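Local atomic coordinates of acetylxylan esterase A (Aspergillus awamori, PDB entry 5X6S), a protein that removes acetyl groups from the xylan backbone as a secreted serine esterase, helping to break down plant hemicellulose. Residues N97-T102 and P133-A138; G90-I95 and T125-A130; F114-S119 and E270-A275. One frame throughout, in Å; residues are numbered along the deposited sequence.

Contact 1 of 3, residues N97-T102 and P133-A138; sequences NMVTWT and PELFAA. With NA (sodium ion), chain G.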
loop_
_atom_site.group_PDB
_atom_site.type_symbol
_atom_site.label_atom_id
_atom_site.label_comp_id
_atom_site.label_asym_id
_atom_site.label_seq_id
_atom_site.Cartn_x
_atom_site.Cartn_y
_atom_site.Cartn_z
ATOM N N ASN A 97 -5.224 1.716 -12.356
ATOM C CA ASN A 97 -4.757 3.007 -12.811
ATOM C C ASN A 97 -5.690 4.171 -12.476
ATOM O O ASN A 97 -5.247 5.319 -12.216
ATOM C CB ASN A 97 -4.392 2.926 -14.300
ATOM C CG ASN A 97 -3.211 2.027 -14.569
ATOM O OD1 ASN A 97 -2.418 1.750 -13.670
ATOM N ND2 ASN A 97 -3.101 1.518 -15.797
ATOM N N MET A 98 -6.993 3.919 -12.446
ATOM C CA MET A 98 -7.956 4.919 -11.995
ATOM C C MET A 98 -7.678 5.296 -10.539
ATOM O O MET A 98 -7.759 6.483 -10.145
ATOM C CB MET A 98 -9.369 4.363 -12.065
ATOM C CG MET A 98 -9.849 4.058 -13.434
ATOM S SD MET A 98 -11.483 3.310 -13.471
ATOM C CE MET A 98 -11.476 2.480 -15.031
ATOM N N VAL A 99 -7.387 4.284 -9.729
ATOM C CA VAL A 99 -7.028 4.491 -8.350
ATOM C C VAL A 99 -5.818 5.395 -8.202
ATOM O O VAL A 99 -5.854 6.405 -7.477
ATOM C CB VAL A 99 -6.893 3.146 -7.582
ATOM C CG1 VAL A 99 -6.180 3.339 -6.233
ATOM C CG2 VAL A 99 -8.245 2.548 -7.394
ATOM N N THR A 100 -4.718 5.030 -8.867
ATOM C CA THR A 100 -3.482 5.742 -8.647
ATOM C C THR A 100 -3.569 7.167 -9.171
ATOM O O THR A 100 -3.000 8.078 -8.553
ATOM C CB THR A 100 -2.280 4.996 -9.243
ATOM O OG1 THR A 100 -2.431 4.939 -10.669
ATOM C CG2 THR A 100 -2.140 3.566 -8.600
ATOM N N TRP A 101 -4.306 7.365 -10.267
ATOM C CA TRP A 101 -4.536 8.702 -10.846
ATOM C C TRP A 101 -5.265 9.578 -9.820
ATOM O O TRP A 101 -4.885 10.734 -9.609
ATOM C CB TRP A 101 -5.368 8.640 -12.124
ATOM C CG TRP A 101 -5.582 9.966 -12.794
ATOM C CD1 TRP A 101 -4.747 10.604 -13.698
ATOM C CD2 TRP A 101 -6.651 10.864 -12.546
ATOM N NE1 TRP A 101 -5.269 11.810 -14.048
ATOM C CE2 TRP A 101 -6.443 12.001 -13.368
ATOM C CE3 TRP A 101 -7.779 10.816 -11.725
ATOM C CZ2 TRP A 101 -7.326 13.075 -13.379
ATOM C CZ3 TRP A 101 -8.652 11.858 -11.755
ATOM C CH2 TRP A 101 -8.410 12.995 -12.561
ATOM N N THR A 102 -6.284 9.009 -9.179
ATOM C CA THR A 102 -7.117 9.738 -8.241
ATOM C C THR A 102 -6.314 10.072 -6.959
ATOM O O THR A 102 -6.429 11.208 -6.421
ATOM C CB THR A 102 -8.377 8.920 -7.877
ATOM O OG1 THR A 102 -9.118 8.634 -9.078
ATOM C CG2 THR A 102 -9.279 9.660 -6.870
ATOM N N PRO A 133 -3.573 -6.348 -4.820
ATOM C CA PRO A 133 -3.774 -6.329 -3.349
ATOM C C PRO A 133 -3.165 -5.109 -2.652
ATOM O O PRO A 133 -3.725 -4.615 -1.678
ATOM C CB PRO A 133 -3.070 -7.615 -2.887
ATOM C CG PRO A 133 -2.082 -7.926 -3.989
ATOM C CD PRO A 133 -2.833 -7.554 -5.237
ATOM N N GLU A 134 -2.055 -4.600 -3.201
ATOM C CA GLU A 134 -1.321 -3.435 -2.682
ATOM C C GLU A 134 -2.120 -2.146 -2.619
ATOM O O GLU A 134 -1.793 -1.284 -1.843
ATOM C CB GLU A 134 -0.029 -3.186 -3.493
ATOM C CG GLU A 134 -0.202 -2.646 -4.943
ATOM C CD GLU A 134 -0.539 -3.688 -6.005
ATOM O OE1 GLU A 134 -0.729 -4.877 -5.648
ATOM O OE2 GLU A 134 -0.620 -3.335 -7.213
ATOM N N LEU A 135 -3.171 -2.017 -3.449
ATOM C CA LEU A 135 -3.935 -0.782 -3.491
ATOM C C LEU A 135 -5.040 -0.648 -2.406
ATOM O O LEU A 135 -5.444 0.470 -2.068
ATOM C CB LEU A 135 -4.564 -0.604 -4.882
ATOM C CG LEU A 135 -3.591 -0.397 -6.025
ATOM C CD1 LEU A 135 -4.370 -0.297 -7.343
ATOM C CD2 LEU A 135 -2.677 0.811 -5.826
ATOM N N PHE A 136 -5.502 -1.779 -1.857
ATOM C CA PHE A 136 -6.782 -1.835 -1.151
ATOM C C PHE A 136 -6.642 -2.254 0.312
ATOM O O PHE A 136 -6.043 -3.289 0.598
ATOM C CB PHE A 136 -7.754 -2.747 -1.861
ATOM C CG PHE A 136 -8.032 -2.336 -3.278
ATOM C CD1 PHE A 136 -8.739 -1.162 -3.544
ATOM C CD2 PHE A 136 -7.513 -3.081 -4.334
ATOM C CE1 PHE A 136 -8.944 -0.744 -4.838
ATOM C CE2 PHE A 136 -7.688 -2.675 -5.630
ATOM C CZ PHE A 136 -8.418 -1.508 -5.906
ATOM N N ALA A 137 -7.201 -1.419 1.214
ATOM C CA ALA A 137 -7.239 -1.664 2.648
ATOM C C ALA A 137 -8.296 -2.682 3.008
ATOM O O ALA A 137 -8.122 -3.477 3.935
ATOM C CB ALA A 137 -7.507 -0.357 3.377
ATOM N N ALA A 138 -9.408 -2.690 2.258
ATOM C CA ALA A 138 -10.554 -3.603 2.510
ATOM C C ALA A 138 -11.433 -3.598 1.314
ATOM O O ALA A 138 -11.372 -2.635 0.493
ATOM C CB ALA A 138 -11.357 -3.185 3.755
HETATM NA NA NA G . 0.036 0.522 -0.413
HETATM O O HOH W 1 1.863 -0.465 -1.614
HETATM O O HOH W 2 -1.704 1.231 0.263
#

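Contact 2 of 3, residues G90-I95 and T125-A130; sequences GNSNSI and TNVMAA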
loop_
_atom_site.group_PDB
_atom_site.type_symbol
_atom_site.label_atom_id
_atom_site.label_comp_id
_atom_site.label_asym_id
_atom_site.label_seq_id
_atom_site.Cartn_x
_atom_site.Cartn_y
_atom_site.Cartn_z
ATOM N N GLY A 90 -5.442 -6.083 -18.492
ATOM C CA GLY A 90 -6.886 -6.267 -18.642
ATOM C C GLY A 90 -7.695 -5.207 -17.908
ATOM O O GLY A 90 -7.100 -4.243 -17.369
ATOM N N ASN A 91 -9.028 -5.344 -17.878
ATOM C CA ASN A 91 -9.913 -4.429 -17.194
ATOM C C ASN A 91 -9.408 -4.113 -15.790
ATOM O O ASN A 91 -9.442 -2.986 -15.354
ATOM C CB ASN A 91 -11.328 -4.975 -16.993
ATOM C CG ASN A 91 -12.200 -5.033 -18.237
ATOM O OD1 ASN A 91 -13.247 -5.577 -18.173
ATOM N ND2 ASN A 91 -11.780 -4.462 -19.336
ATOM N N SER A 92 -8.967 -5.134 -15.091
ATOM C CA SER A 92 -8.506 -4.945 -13.718
ATOM C C SER A 92 -7.336 -3.953 -13.576
ATOM O O SER A 92 -7.289 -3.128 -12.622
ATOM C CB SER A 92 -8.184 -6.294 -13.095
ATOM O OG SER A 92 -7.283 -7.039 -13.904
ATOM N N ASN A 93 -6.405 -4.026 -14.519
ATOM C CA ASN A 93 -5.279 -3.118 -14.638
ATOM C C ASN A 93 -5.763 -1.663 -14.843
ATOM O O ASN A 93 -5.264 -0.757 -14.241
ATOM C CB ASN A 93 -4.369 -3.557 -15.775
ATOM C CG ASN A 93 -2.905 -3.144 -15.611
ATOM O OD1 ASN A 93 -2.029 -3.818 -16.111
ATOM N ND2 ASN A 93 -2.651 -2.081 -14.906
ATOM N N SER A 94 -6.762 -1.488 -15.691
ATOM C CA SER A 94 -7.350 -0.204 -15.882
ATOM C C SER A 94 -7.904 0.381 -14.596
ATOM O O SER A 94 -7.643 1.546 -14.294
ATOM C CB SER A 94 -8.442 -0.300 -16.953
ATOM O OG SER A 94 -7.843 -0.505 -18.234
ATOM N N ILE A 95 -8.663 -0.423 -13.841
ATOM C CA ILE A 95 -9.238 0.027 -12.587
ATOM C C ILE A 95 -8.131 0.449 -11.613
ATOM O O ILE A 95 -8.232 1.490 -10.926
ATOM C CB ILE A 95 -10.158 -1.062 -11.962
ATOM C CG1 ILE A 95 -11.389 -1.290 -12.875
ATOM C CG2 ILE A 95 -10.613 -0.640 -10.569
ATOM C CD1 ILE A 95 -12.278 -2.429 -12.386
ATOM N N THR A 125 -14.528 -7.358 -7.918
ATOM C CA THR A 125 -13.972 -6.985 -6.632
ATOM C C THR A 125 -12.968 -8.030 -6.132
ATOM O O THR A 125 -11.879 -7.683 -5.655
ATOM C CB THR A 125 -15.108 -6.687 -5.594
ATOM O OG1 THR A 125 -15.836 -5.550 -6.057
ATOM C CG2 THR A 125 -14.570 -6.359 -4.233
ATOM N N ASN A 126 -13.326 -9.306 -6.232
ATOM C CA ASN A 126 -12.434 -10.373 -5.832
ATOM C C ASN A 126 -11.207 -10.362 -6.688
ATOM O O ASN A 126 -10.143 -10.532 -6.194
ATOM C CB ASN A 126 -13.075 -11.736 -5.869
ATOM C CG ASN A 126 -13.978 -11.982 -4.676
ATOM O OD1 ASN A 126 -13.650 -11.719 -3.547
ATOM N ND2 ASN A 126 -15.135 -12.424 -4.972
ATOM N N VAL A 127 -11.374 -10.141 -7.963
ATOM C CA VAL A 127 -10.233 -10.091 -8.915
ATOM C C VAL A 127 -9.273 -8.948 -8.548
ATOM O O VAL A 127 -8.020 -9.126 -8.520
ATOM C CB VAL A 127 -10.694 -10.032 -10.379
ATOM C CG1 VAL A 127 -9.516 -9.746 -11.332
ATOM C CG2 VAL A 127 -11.348 -11.350 -10.803
ATOM N N MET A 128 -9.827 -7.782 -8.237
ATOM C CA MET A 128 -8.994 -6.603 -7.852
ATOM C C MET A 128 -8.204 -6.885 -6.583
ATOM O O MET A 128 -7.055 -6.487 -6.455
ATOM C CB MET A 128 -9.851 -5.360 -7.618
ATOM C CG MET A 128 -10.510 -4.751 -8.892
ATOM S SD MET A 128 -9.325 -4.388 -10.224
ATOM C CE MET A 128 -8.179 -3.320 -9.322
ATOM N N ALA A 129 -8.837 -7.545 -5.616
ATOM C CA ALA A 129 -8.148 -7.911 -4.380
ATOM C C ALA A 129 -6.924 -8.816 -4.662
ATOM O O ALA A 129 -5.911 -8.708 -4.003
ATOM C CB ALA A 129 -9.112 -8.590 -3.419
ATOM N N ALA A 130 -7.067 -9.731 -5.593
ATOM C CA ALA A 130 -6.037 -10.706 -5.954
ATOM C C ALA A 130 -4.965 -10.154 -6.885
ATOM O O ALA A 130 -3.791 -10.551 -6.788
ATOM C CB ALA A 130 -6.691 -11.893 -6.606
#

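Contact 3 of 3, residues F114-S119 and E270-A275; sequences FVTGSS and EWFGFA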
loop_
_atom_site.group_PDB
_atom_site.type_symbol
_atom_site.label_atom_id
_atom_site.label_comp_id
_atom_site.label_asym_id
_atom_site.label_seq_id
_atom_site.Cartn_x
_atom_site.Cartn_y
_atom_site.Cartn_z
ATOM N N PHE A 114 -10.691 1.547 -0.923
ATOM C CA PHE A 114 -11.587 0.417 -0.700
ATOM C C PHE A 114 -12.227 0.059 -2.022
ATOM O O PHE A 114 -12.354 0.923 -2.857
ATOM C CB PHE A 114 -12.641 0.814 0.363
ATOM C CG PHE A 114 -12.006 1.275 1.639
ATOM C CD1 PHE A 114 -11.513 0.337 2.564
ATOM C CD2 PHE A 114 -11.864 2.628 1.913
ATOM C CE1 PHE A 114 -10.837 0.762 3.718
ATOM C CE2 PHE A 114 -11.207 3.055 3.088
ATOM C CZ PHE A 114 -10.690 2.101 3.984
ATOM N N VAL A 115 -12.661 -1.179 -2.185
ATOM C CA VAL A 115 -13.274 -1.618 -3.419
ATOM C C VAL A 115 -14.483 -2.476 -3.101
ATOM O O VAL A 115 -14.440 -3.269 -2.138
ATOM C CB VAL A 115 -12.248 -2.318 -4.380
ATOM C CG1 VAL A 115 -11.540 -3.495 -3.745
ATOM C CG2 VAL A 115 -12.867 -2.656 -5.747
ATOM N N THR A 116 -15.563 -2.299 -3.869
ATOM C CA THR A 116 -16.825 -3.006 -3.631
ATOM C C THR A 116 -17.587 -3.057 -4.952
ATOM O O THR A 116 -17.312 -2.268 -5.880
ATOM C CB THR A 116 -17.652 -2.333 -2.500
ATOM O OG1 THR A 116 -18.870 -3.017 -2.317
ATOM C CG2 THR A 116 -17.957 -0.819 -2.822
ATOM N N GLY A 117 -18.507 -4.002 -5.065
ATOM C CA GLY A 117 -19.209 -4.235 -6.292
ATOM C C GLY A 117 -20.312 -5.244 -6.114
ATOM O O GLY A 117 -20.322 -5.954 -5.106
ATOM N N SER A 118 -21.259 -5.270 -7.057
ATOM C CA SER A 118 -22.359 -6.202 -7.040
ATOM C C SER A 118 -22.320 -7.081 -8.311
ATOM O O SER A 118 -22.019 -6.613 -9.374
ATOM C CB SER A 118 -23.719 -5.459 -6.924
ATOM O OG SER A 118 -23.767 -4.780 -5.688
ATOM N N SER A 119 -22.663 -8.356 -8.156
ATOM C CA SER A 119 -22.772 -9.325 -9.243
ATOM C C SER A 119 -21.454 -9.375 -10.058
ATOM O O SER A 119 -20.443 -9.649 -9.468
ATOM C CB SER A 119 -24.038 -9.029 -10.060
ATOM O OG SER A 119 -24.305 -10.041 -11.018
ATOM N N GLU A 270 -18.491 1.052 8.078
ATOM C CA GLU A 270 -17.957 0.451 9.295
ATOM C C GLU A 270 -16.829 -0.521 8.939
ATOM O O GLU A 270 -15.791 -0.493 9.568
ATOM C CB GLU A 270 -19.064 -0.282 10.043
ATOM C CG GLU A 270 -20.010 0.660 10.754
ATOM C CD GLU A 270 -21.229 -0.043 11.366
ATOM O OE1 GLU A 270 -21.188 -1.275 11.582
ATOM O OE2 GLU A 270 -22.234 0.651 11.585
ATOM N N TRP A 271 -17.034 -1.346 7.897
ATOM C CA TRP A 271 -16.019 -2.326 7.499
ATOM C C TRP A 271 -14.771 -1.607 6.995
ATOM O O TRP A 271 -13.621 -1.961 7.325
ATOM C CB TRP A 271 -16.572 -3.249 6.416
ATOM C CG TRP A 271 -15.586 -4.236 5.869
ATOM C CD1 TRP A 271 -15.140 -4.334 4.596
ATOM C CD2 TRP A 271 -14.890 -5.247 6.620
ATOM N NE1 TRP A 271 -14.245 -5.359 4.486
ATOM C CE2 TRP A 271 -14.079 -5.942 5.722
ATOM C CE3 TRP A 271 -14.909 -5.650 7.968
ATOM C CZ2 TRP A 271 -13.282 -7.011 6.114
ATOM C CZ3 TRP A 271 -14.092 -6.742 8.345
ATOM C CH2 TRP A 271 -13.303 -7.377 7.429
ATOM N N PHE A 272 -15.002 -0.570 6.189
ATOM C CA PHE A 272 -13.917 0.218 5.643
ATOM C C PHE A 272 -13.208 0.974 6.729
ATOM O O PHE A 272 -12.007 1.099 6.663
ATOM C CB PHE A 272 -14.402 1.201 4.584
ATOM C CG PHE A 272 -15.016 0.578 3.385
ATOM C CD1 PHE A 272 -14.870 -0.745 3.112
ATOM C CD2 PHE A 272 -15.745 1.368 2.485
ATOM C CE1 PHE A 272 -15.452 -1.304 2.003
ATOM C CE2 PHE A 272 -16.337 0.836 1.358
ATOM C CZ PHE A 272 -16.181 -0.525 1.095
ATOM N N GLY A 273 -13.945 1.488 7.720
ATOM C CA GLY A 273 -13.364 2.256 8.826
ATOM C C GLY A 273 -13.707 3.726 8.804
ATOM O O GLY A 273 -13.248 4.494 9.657
ATOM N N PHE A 274 -14.511 4.155 7.826
ATOM C CA PHE A 274 -14.927 5.560 7.800
ATOM C C PHE A 274 -15.799 5.847 9.009
ATOM O O PHE A 274 -15.696 6.935 9.581
ATOM C CB PHE A 274 -15.669 5.949 6.533
ATOM C CG PHE A 274 -14.795 5.966 5.287
ATOM C CD1 PHE A 274 -13.770 6.898 5.149
ATOM C CD2 PHE A 274 -14.997 5.046 4.268
ATOM C CE1 PHE A 274 -12.974 6.913 3.989
ATOM C CE2 PHE A 274 -14.199 5.044 3.117
ATOM C CZ PHE A 274 -13.186 5.993 2.983
ATOM N N ALA A 275 -16.607 4.855 9.391
ATOM C CA ALA A 275 -17.498 4.973 10.543
ATOM C C ALA A 275 -16.935 4.152 11.712
ATOM O O ALA A 275 -16.643 4.728 12.790
ATOM C CB ALA A 275 -18.882 4.496 10.201
ATOM O OXT ALA A 275 -16.757 2.904 11.600
#

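Contact 1 of 3, residues N97-T102 and P133-A138
Leu135 presents its two methyls to two neighbouring side chains of helix 97-102. CD2 meets Thr100 CG2 at 3.9 Å, and the two side chains cross at about a right angle; CD1 lies 4.2 Å from Val99 CG1. The threonine's rotation explains its share: with chi1 at 64° its OG1 sits between the backbone N and the carbonyl carbon, which places the methyl beside the backbone N and within contact of the leucine. Val99 divides its branches, since CG2 approaches Phe136 CE1 at 4.2 Å, meeting that ring obliquely. Leu135 CB stands over one face of the same ring, 3.8 Å above its plane and shifted toward the rim, so the leucine backs the phenylalanine as well as facing the helix. The approaches between 97-102 and 133-138 are apolar, at ordinary van der Waals spacing, and bury 157 Å² in all. The backbone beside them has a polar task: Glu134 O binds a sodium ion at 2.9 Å, two waters join it, and Glu134 O of the second subunit binds the same ion. That subunit also packs its Ile103 on Thr100. Within the chain, the 3-10 turn 133-135 follows helix 120-131 and leads into strand 138-142, while Val99 and Phe136 rest on Val113 and Val115 of strand 113-118, and Met98 and Thr102 face strand 63-68.

Contact 2 of 3, residues G90-I95 and T125-A130
Ser92 OG is hydrogen-bonded to Thr83 O in the loop that precedes helix 91-106, while the CB and backbone O of the same serine meet Met128 where that helix packs against helix 120-131 on one side of the alpha/beta-hydrolase sheet. Met128 SD and Met128 CE each lie 3.4 Å from Ser92 O, and both are van der Waals contacts. The short helical segments pass 10.0 Å apart at a signed crossing angle of -72°, a steep crossing that concentrates the contact on few residues. Their closest backbone approach pairs Ser92 with Met128, whose CA atoms are 6.1 Å apart.

Met128 starts beside its own backbone N and then bends at both outer torsions, chi2 -54° and chi3 -56°, which folds the thioether over the first turn of the other helix instead of letting it extend past. The sulfur thereby comes within 3.6 Å of Ser92 CB. Val127 contributes at the margin through CG1, which also meets Ser92 CB. Met124, one turn earlier on helix 120-131, also touches Ser92 and Ile95, extending the apolar contact toward the N-terminal end of that helix, which follows the probable nucleophile Ser119.

One turn beyond Ser92, Ile95 crosses Met128 at a slant: its CB faces the sulfur at 3.8 Å, and its CG2 meets the terminal methyl CE at 3.8 Å.

Contact 3 of 3, residues F114-S119 and E270-A275
Phe114 and Phe272 adopt nearly the same first torsion, chi1 -56° and -62°, each with CG beside its own backbone N and trans to the carbonyl carbon, which directs the two side chains at each other; their differing second torsions then turn the rings until the planes lie 11° apart. They are slid so far past each other that the rings barely overlap, although the centroids are 4.6 Å apart. What fills each face is the partner's methylene: Phe114 CB lies 3.6 Å from the centroid of the Phe272 ring, almost on its normal, and Phe272 CB stands 3.6 Å from the centroid of the Phe114 ring. The pair is thus a reciprocal CH-pi contact. Phe114 CZ also comes within 3.1 Å of Phe272 O, a tight fit against the last helical residue.

Gly273 then leaves the helix with positive phi, and Phe274 joins the cluster, its CZ 3.5 Å from Phe114 CE2 with the rings oblique. Thr116, two residues along the strand, puts CB at the edge of the Phe272 ring at 4.3 Å, while its OG1 bonds to Thr140 O on strand 138-142. Phe272 touches Val34 of strand 33-37 and Thr140 as well as strand 113-118, so the end of the C-terminal helix spans three neighbouring strands.

The strand ends at Ser118, and Ser119, the probable nucleophile, follows directly, its OG hydrogen-bonded to His259 NE2. With positive phi between strand and helix, in a Gly-Ser-Ser-Ser-Gly sequence, it fits the nucleophile elbow of alpha/beta-hydrolases.

In the fold
Strand 113-118 lies between the contacts: it forms half of contact 3, and its Val115 touches Phe136 of contact 1. Contacts 1 and 2 share helix 91-106, with centres about 10 Å apart, and join where Phe136 CE2 meets Met128 CE at 3.8 Å. Contact 3 packs the C-terminal helix on the other side of the sheet; its centre is about 13 Å from that of contact 1, and Ala137 CB touches Phe114 CE1 at 3.5 Å. Contacts 2 and 3, about 16 Å apart, meet where Thr125 OG1 lies 3.2 Å from Gly117 N, beside the probable nucleophile elbow. Contact 3 includes Ser119 itself, whereas contact 1 borders the sodium ion shared with the second subunit.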